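Local coordinates for molybdopterin biosynthesis protein MoaB (Sulfolobus tokodaii, PDB 3IWT) that probably binds molybdopterin or a precursor of it during biosynthesis of the molybdenum cofactor, at residues E40-L49 / G152-K162. Residues are numbered along the deposited sequence; the frame is centred on the assembly and turned at random. Where two conformers were deposited one is given.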
ATOM      1  N   GLU A  40      -7.623  15.437  32.152  1.00 46.85           N
ATOM      2  CA  GLU A  40      -8.629  16.408  31.751  0.50 46.37           C
ATOM      3  C   GLU A  40      -9.403  15.916  30.518  1.00 45.86           C
ATOM      4  O   GLU A  40     -10.624  15.968  30.465  1.00 44.71           O
ATOM      5  CB  GLU A  40      -7.954  17.756  31.453  0.50 46.23           C
ATOM      6  CG  GLU A  40      -7.194  18.393  32.652  0.50 46.23           C
ATOM      7  CD  GLU A  40      -5.711  17.984  32.754  0.50 45.45           C
ATOM      8  OE1 GLU A  40      -5.298  16.981  32.146  0.50 38.32           O
ATOM      9  OE2 GLU A  40      -4.953  18.682  33.465  0.50 45.90           O
ATOM     10  N   SER A  41      -8.666  15.443  29.518  1.00 45.38           N
ATOM     11  CA  SER A  41      -9.291  14.993  28.277  1.00 45.83           C
ATOM     12  C   SER A  41     -10.176  13.764  28.461  1.00 45.15           C
ATOM     13  O   SER A  41     -11.272  13.714  27.921  1.00 45.17           O
ATOM     14  CB  SER A  41      -8.234  14.682  27.230  1.00 45.24           C
ATOM     15  OG  SER A  41      -7.649  15.899  26.805  1.00 45.56           O
ATOM     16  N   GLY A  42      -9.693  12.771  29.194  1.00 45.48           N
ATOM     17  CA  GLY A  42     -10.507  11.571  29.471  1.00 45.50           C
ATOM     18  C   GLY A  42     -11.765  11.944  30.235  1.00 45.47           C
ATOM     19  O   GLY A  42     -12.851  11.419  29.965  1.00 46.30           O
ATOM     20  N   ASP A  43     -11.604  12.840  31.207  1.00 45.00           N
ATOM     21  CA  ASP A  43     -12.718  13.336  32.033  1.00 45.19           C
ATOM     22  C   ASP A  43     -13.781  14.040  31.204  1.00 44.43           C
ATOM     23  O   ASP A  43     -14.964  13.806  31.396  1.00 43.88           O
ATOM     24  CB  ASP A  43     -12.201  14.285  33.122  1.00 45.11           C
ATOM     25  CG  ASP A  43     -11.483  13.547  34.252  1.00 46.72           C
ATOM     26  OD1 ASP A  43     -11.405  12.302  34.221  1.00 45.31           O
ATOM     27  OD2 ASP A  43     -10.971  14.217  35.164  1.00 46.18           O
ATOM     28  N   ILE A  44     -13.353  14.875  30.269  1.00 44.70           N
ATOM     29  CA  ILE A  44     -14.269  15.561  29.346  1.00 45.43           C
ATOM     30  C   ILE A  44     -15.072  14.568  28.497  1.00 44.95           C
ATOM     31  O   ILE A  44     -16.275  14.733  28.326  1.00 44.18           O
ATOM     32  CB  ILE A  44     -13.499  16.571  28.413  1.00 45.77           C
ATOM     33  CG1 ILE A  44     -13.164  17.850  29.168  1.00 47.47           C
ATOM     34  CG2 ILE A  44     -14.321  16.943  27.167  1.00 46.65           C
ATOM     35  CD1 ILE A  44     -12.160  18.759  28.443  1.00 47.40           C
ATOM     36  N   ILE A  45     -14.400  13.538  27.978  1.00 44.99           N
ATOM     37  CA  ILE A  45     -15.046  12.527  27.151  1.00 45.29           C
ATOM     38  C   ILE A  45     -16.118  11.802  27.969  1.00 45.56           C
ATOM     39  O   ILE A  45     -17.256  11.692  27.533  1.00 45.89           O
ATOM     40  CB  ILE A  45     -14.019  11.522  26.590  1.00 45.13           C
ATOM     41  CG1 ILE A  45     -13.076  12.227  25.600  1.00 45.65           C
ATOM     42  CG2 ILE A  45     -14.719  10.311  25.939  1.00 45.70           C
ATOM     43  CD1 ILE A  45     -11.883  11.357  25.140  1.00 45.44           C
ATOM     44  N   LYS A  46     -15.766  11.363  29.169  1.00 45.30           N
ATOM     45  CA  LYS A  46     -16.717  10.670  30.042  1.00 46.11           C
ATOM     46  C   LYS A  46     -17.937  11.524  30.375  1.00 46.32           C
ATOM     47  O   LYS A  46     -19.078  11.073  30.216  1.00 45.62           O
ATOM     48  CB  LYS A  46     -16.018  10.234  31.326  1.00 46.06           C
ATOM     49  CG  LYS A  46     -14.961   9.161  31.129  1.00 46.46           C
ATOM     50  CD  LYS A  46     -14.054   9.073  32.344  1.00 46.77           C
ATOM     51  CE  LYS A  46     -13.047   7.944  32.179  1.00 47.69           C
ATOM     52  NZ  LYS A  46     -12.178   7.799  33.382  1.00 46.71           N
ATOM     53  N   GLN A  47     -17.665  12.757  30.811  1.00 46.81           N
ATOM     54  CA  GLN A  47     -18.675  13.743  31.230  1.00 47.89           C
ATOM     55  C   GLN A  47     -19.683  13.990  30.086  1.00 47.43           C
ATOM     56  O   GLN A  47     -20.902  13.916  30.292  1.00 46.19           O
ATOM     57  CB  GLN A  47     -17.946  15.063  31.543  1.00 48.23           C
ATOM     58  CG  GLN A  47     -18.190  15.716  32.893  0.50 49.21           C
ATOM     59  CD  GLN A  47     -17.888  17.214  32.842  0.50 49.02           C
ATOM     60  OE1 GLN A  47     -16.770  17.620  32.505  0.50 50.90           O
ATOM     61  NE2 GLN A  47     -18.890  18.035  33.127  0.50 53.53           N
ATOM     62  N   LEU A  48     -19.153  14.282  28.885  1.00 46.53           N
ATOM     63  CA  LEU A  48     -19.993  14.607  27.726  1.00 46.97           C
ATOM     64  C   LEU A  48     -20.767  13.399  27.245  1.00 46.40           C
ATOM     65  O   LEU A  48     -21.934  13.512  26.876  1.00 46.51           O
ATOM     66  CB  LEU A  48     -19.177  15.193  26.552  1.00 47.09           C
ATOM     67  CG  LEU A  48     -18.733  16.661  26.641  1.00 47.96           C
ATOM     68  CD1 LEU A  48     -17.790  17.018  25.489  1.00 48.16           C
ATOM     69  CD2 LEU A  48     -19.938  17.589  26.689  1.00 50.14           C
ATOM     70  N   LEU A  49     -20.099  12.236  27.203  1.00 46.88           N
ATOM     71  CA  LEU A  49     -20.753  10.996  26.792  1.00 47.61           C
ATOM     72  C   LEU A  49     -21.902  10.637  27.720  1.00 46.75           C
ATOM     73  O   LEU A  49     -23.009  10.320  27.256  1.00 49.66           O
ATOM     74  CB  LEU A  49     -19.796   9.801  26.757  1.00 46.06           C
ATOM     75  CG  LEU A  49     -18.833   9.731  25.573  1.00 46.46           C
ATOM     76  CD1 LEU A  49     -17.843   8.588  25.844  1.00 45.86           C
ATOM     77  CD2 LEU A  49     -19.551   9.564  24.207  1.00 43.61           C
ATOM     78  N   GLY A 152      -4.623  14.630  22.088  1.00 44.58           N
ATOM     79  CA  GLY A 152      -4.442  14.791  23.539  1.00 45.60           C
ATOM     80  C   GLY A 152      -5.117  16.022  24.132  1.00 46.22           C
ATOM     81  O   GLY A 152      -5.586  15.983  25.259  1.00 46.90           O
ATOM     82  N   SER A 153      -5.135  17.108  23.366  1.00 46.99           N
ATOM     83  CA  SER A 153      -5.736  18.402  23.753  1.00 47.15           C
ATOM     84  C   SER A 153      -7.211  18.313  24.204  1.00 47.36           C
ATOM     85  O   SER A 153      -8.051  17.831  23.454  1.00 46.95           O
ATOM     86  CB  SER A 153      -5.629  19.342  22.555  1.00 47.31           C
ATOM     87  OG  SER A 153      -6.530  20.395  22.655  1.00 48.69           O
ATOM     88  N   PRO A 154      -7.534  18.809  25.417  1.00 48.27           N
ATOM     89  CA  PRO A 154      -8.937  18.878  25.891  1.00 47.66           C
ATOM     90  C   PRO A 154      -9.895  19.631  24.956  1.00 47.09           C
ATOM     91  O   PRO A 154     -11.032  19.209  24.778  1.00 46.29           O
ATOM     92  CB  PRO A 154      -8.822  19.627  27.221  1.00 48.26           C
ATOM     93  CG  PRO A 154      -7.426  19.383  27.666  1.00 49.09           C
ATOM     94  CD  PRO A 154      -6.601  19.333  26.437  1.00 48.33           C
ATOM     95  N   ASP A 155      -9.433  20.725  24.361  1.00 46.61           N
ATOM     96  CA  ASP A 155     -10.277  21.513  23.470  1.00 46.54           C
ATOM     97  C   ASP A 155     -10.569  20.706  22.201  1.00 44.85           C
ATOM     98  O   ASP A 155     -11.679  20.735  21.679  1.00 42.35           O
ATOM     99  CB  ASP A 155      -9.594  22.831  23.100  1.00 46.81           C
ATOM    100  CG  ASP A 155      -9.672  23.895  24.201  1.00 48.25           C
ATOM    101  OD1 ASP A 155     -10.380  23.765  25.215  1.00 49.99           O
ATOM    102  OD2 ASP A 155      -9.007  24.916  24.017  1.00 51.92           O
ATOM    103  N   ALA A 156      -9.564  19.963  21.715  1.00 44.44           N
ATOM    104  CA  ALA A 156      -9.728  19.119  20.527  1.00 44.59           C
ATOM    105  C   ALA A 156     -10.732  17.988  20.762  1.00 43.89           C
ATOM    106  O   ALA A 156     -11.570  17.666  19.906  1.00 44.06           O
ATOM    107  CB  ALA A 156      -8.347  18.532  20.074  1.00 43.39           C
ATOM    108  N   VAL A 157     -10.615  17.345  21.914  1.00 44.09           N
ATOM    109  CA  VAL A 157     -11.495  16.266  22.271  1.00 44.22           C
ATOM    110  C   VAL A 157     -12.936  16.756  22.390  1.00 44.39           C
ATOM    111  O   VAL A 157     -13.865  16.147  21.853  1.00 43.72           O
ATOM    112  CB  VAL A 157     -10.985  15.590  23.567  1.00 45.45           C
ATOM    113  CG1 VAL A 157     -12.014  14.743  24.156  1.00 48.66           C
ATOM    114  CG2 VAL A 157      -9.687  14.774  23.298  1.00 40.87           C
ATOM    115  N   LYS A 158     -13.107  17.888  23.056  1.00 44.72           N
ATOM    116  CA  LYS A 158     -14.421  18.512  23.198  1.00 45.08           C
ATOM    117  C   LYS A 158     -15.012  18.798  21.809  1.00 44.60           C
ATOM    118  O   LYS A 158     -16.177  18.498  21.552  1.00 44.83           O
ATOM    119  CB  LYS A 158     -14.295  19.776  24.032  1.00 45.40           C
ATOM    120  CG  LYS A 158     -15.589  20.425  24.430  1.00 46.52           C
ATOM    121  CD  LYS A 158     -15.376  21.749  25.129  1.00 48.61           C
ATOM    122  CE  LYS A 158     -14.856  21.602  26.540  1.00 53.44           C
ATOM    123  NZ  LYS A 158     -15.161  22.855  27.340  1.00 53.83           N
ATOM    124  N   LEU A 159     -14.203  19.365  20.917  1.00 43.53           N
ATOM    125  CA  LEU A 159     -14.636  19.677  19.561  1.00 43.20           C
ATOM    126  C   LEU A 159     -15.081  18.443  18.793  1.00 43.32           C
ATOM    127  O   LEU A 159     -16.106  18.477  18.129  1.00 43.49           O
ATOM    128  CB  LEU A 159     -13.490  20.341  18.788  1.00 42.97           C
ATOM    129  CG  LEU A 159     -13.800  20.906  17.387  1.00 43.43           C
ATOM    130  CD1 LEU A 159     -14.801  22.067  17.480  1.00 44.74           C
ATOM    131  CD2 LEU A 159     -12.517  21.342  16.695  1.00 43.89           C
ATOM    132  N   ALA A 160     -14.281  17.369  18.848  1.00 42.41           N
ATOM    133  CA  ALA A 160     -14.585  16.128  18.158  1.00 43.13           C
ATOM    134  C   ALA A 160     -15.894  15.558  18.675  1.00 43.27           C
ATOM    135  O   ALA A 160     -16.757  15.185  17.889  1.00 42.85           O
ATOM    136  CB  ALA A 160     -13.435  15.108  18.349  1.00 42.06           C
ATOM    137  N   LEU A 161     -16.054  15.516  19.997  1.00 43.91           N
ATOM    138  CA  LEU A 161     -17.291  14.987  20.577  1.00 45.27           C
ATOM    139  C   LEU A 161     -18.559  15.753  20.194  1.00 44.99           C
ATOM    140  O   LEU A 161     -19.552  15.158  19.763  1.00 44.38           O
ATOM    141  CB  LEU A 161     -17.178  14.924  22.093  1.00 45.69           C
ATOM    142  CG  LEU A 161     -16.396  13.739  22.655  1.00 48.40           C
ATOM    143  CD1 LEU A 161     -15.944  14.113  24.074  1.00 51.37           C
ATOM    144  CD2 LEU A 161     -17.276  12.477  22.638  1.00 51.52           C
ATOM    145  N   LYS A 162     -18.541  17.065  20.399  1.00 46.00           N
ATOM    146  CA  LYS A 162     -19.708  17.884  20.152  1.00 45.90           C
ATOM    147  C   LYS A 162     -20.083  18.009  18.679  1.00 46.05           C
ATOM    148  O   LYS A 162     -21.263  17.930  18.331  1.00 45.58           O
ATOM    149  CB  LYS A 162     -19.500  19.287  20.733  1.00 46.96           C
ATOM    150  CG  LYS A 162     -19.354  19.313  22.235  1.00 46.60           C
ATOM    151  CD  LYS A 162     -19.321  20.756  22.692  1.00 47.95           C
ATOM    152  CE  LYS A 162     -19.215  20.915  24.168  1.00 48.76           C
ATOM    153  NZ  LYS A 162     -19.300  22.423  24.489  1.00 51.65           N
TER
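Leu161 pushes into the side of helix 40-51 as a knob into a hole made by Ile44, Ile45, Leu48 and Leu49, and its chain is worth following outward. CB lies 4.0 Å from Leu48 CD1. CG stands anti to the carbonyl carbon, beside the backbone N, and from there its two methyls reach different leucines. CD1 comes nearest, 3.6 Å from Ile45 CA and 3.7 Å from Leu48 CD1, so it rests on the neighbouring backbone as well as on side chains. CD2 instead meets Leu49 CD2 at 4.0 Å, where the two leucines cross at about a right angle. The sheet lies against the same knob: Leu161 and Ile45 both touch Ile86 of strand 84-88. The two helical segments run nearly parallel, their axes 8.9 Å apart and crossing at -20°, as neighbours on one face of an alpha/beta sheet.

Toward the N-terminal ends the packing turns from leucine to proline. Ile44 CD1 touches Pro154 CB at 3.7 Å, the side chains again crossing at about a right angle. Beside them Ser41 OG donates to Gly152 O at 2.6 Å, approaching at 149° to the C=O and tilted 29° from the carbonyl plane. An alanine in place of Ser41 would probably leave Gly152 O without this donor and untie the loop from the start of helix 40-51. Next in the same loop, Ser153 takes the N-cap position of helix 154-176, its OG accepting from Ala156 N.

The chemistry thus divides along the contact: one buried hydroxyl fixes the turn entering helix 154-176, whereas farther along the two helices are joined by apolar packing, which gives their shared face its grip without polar bonds.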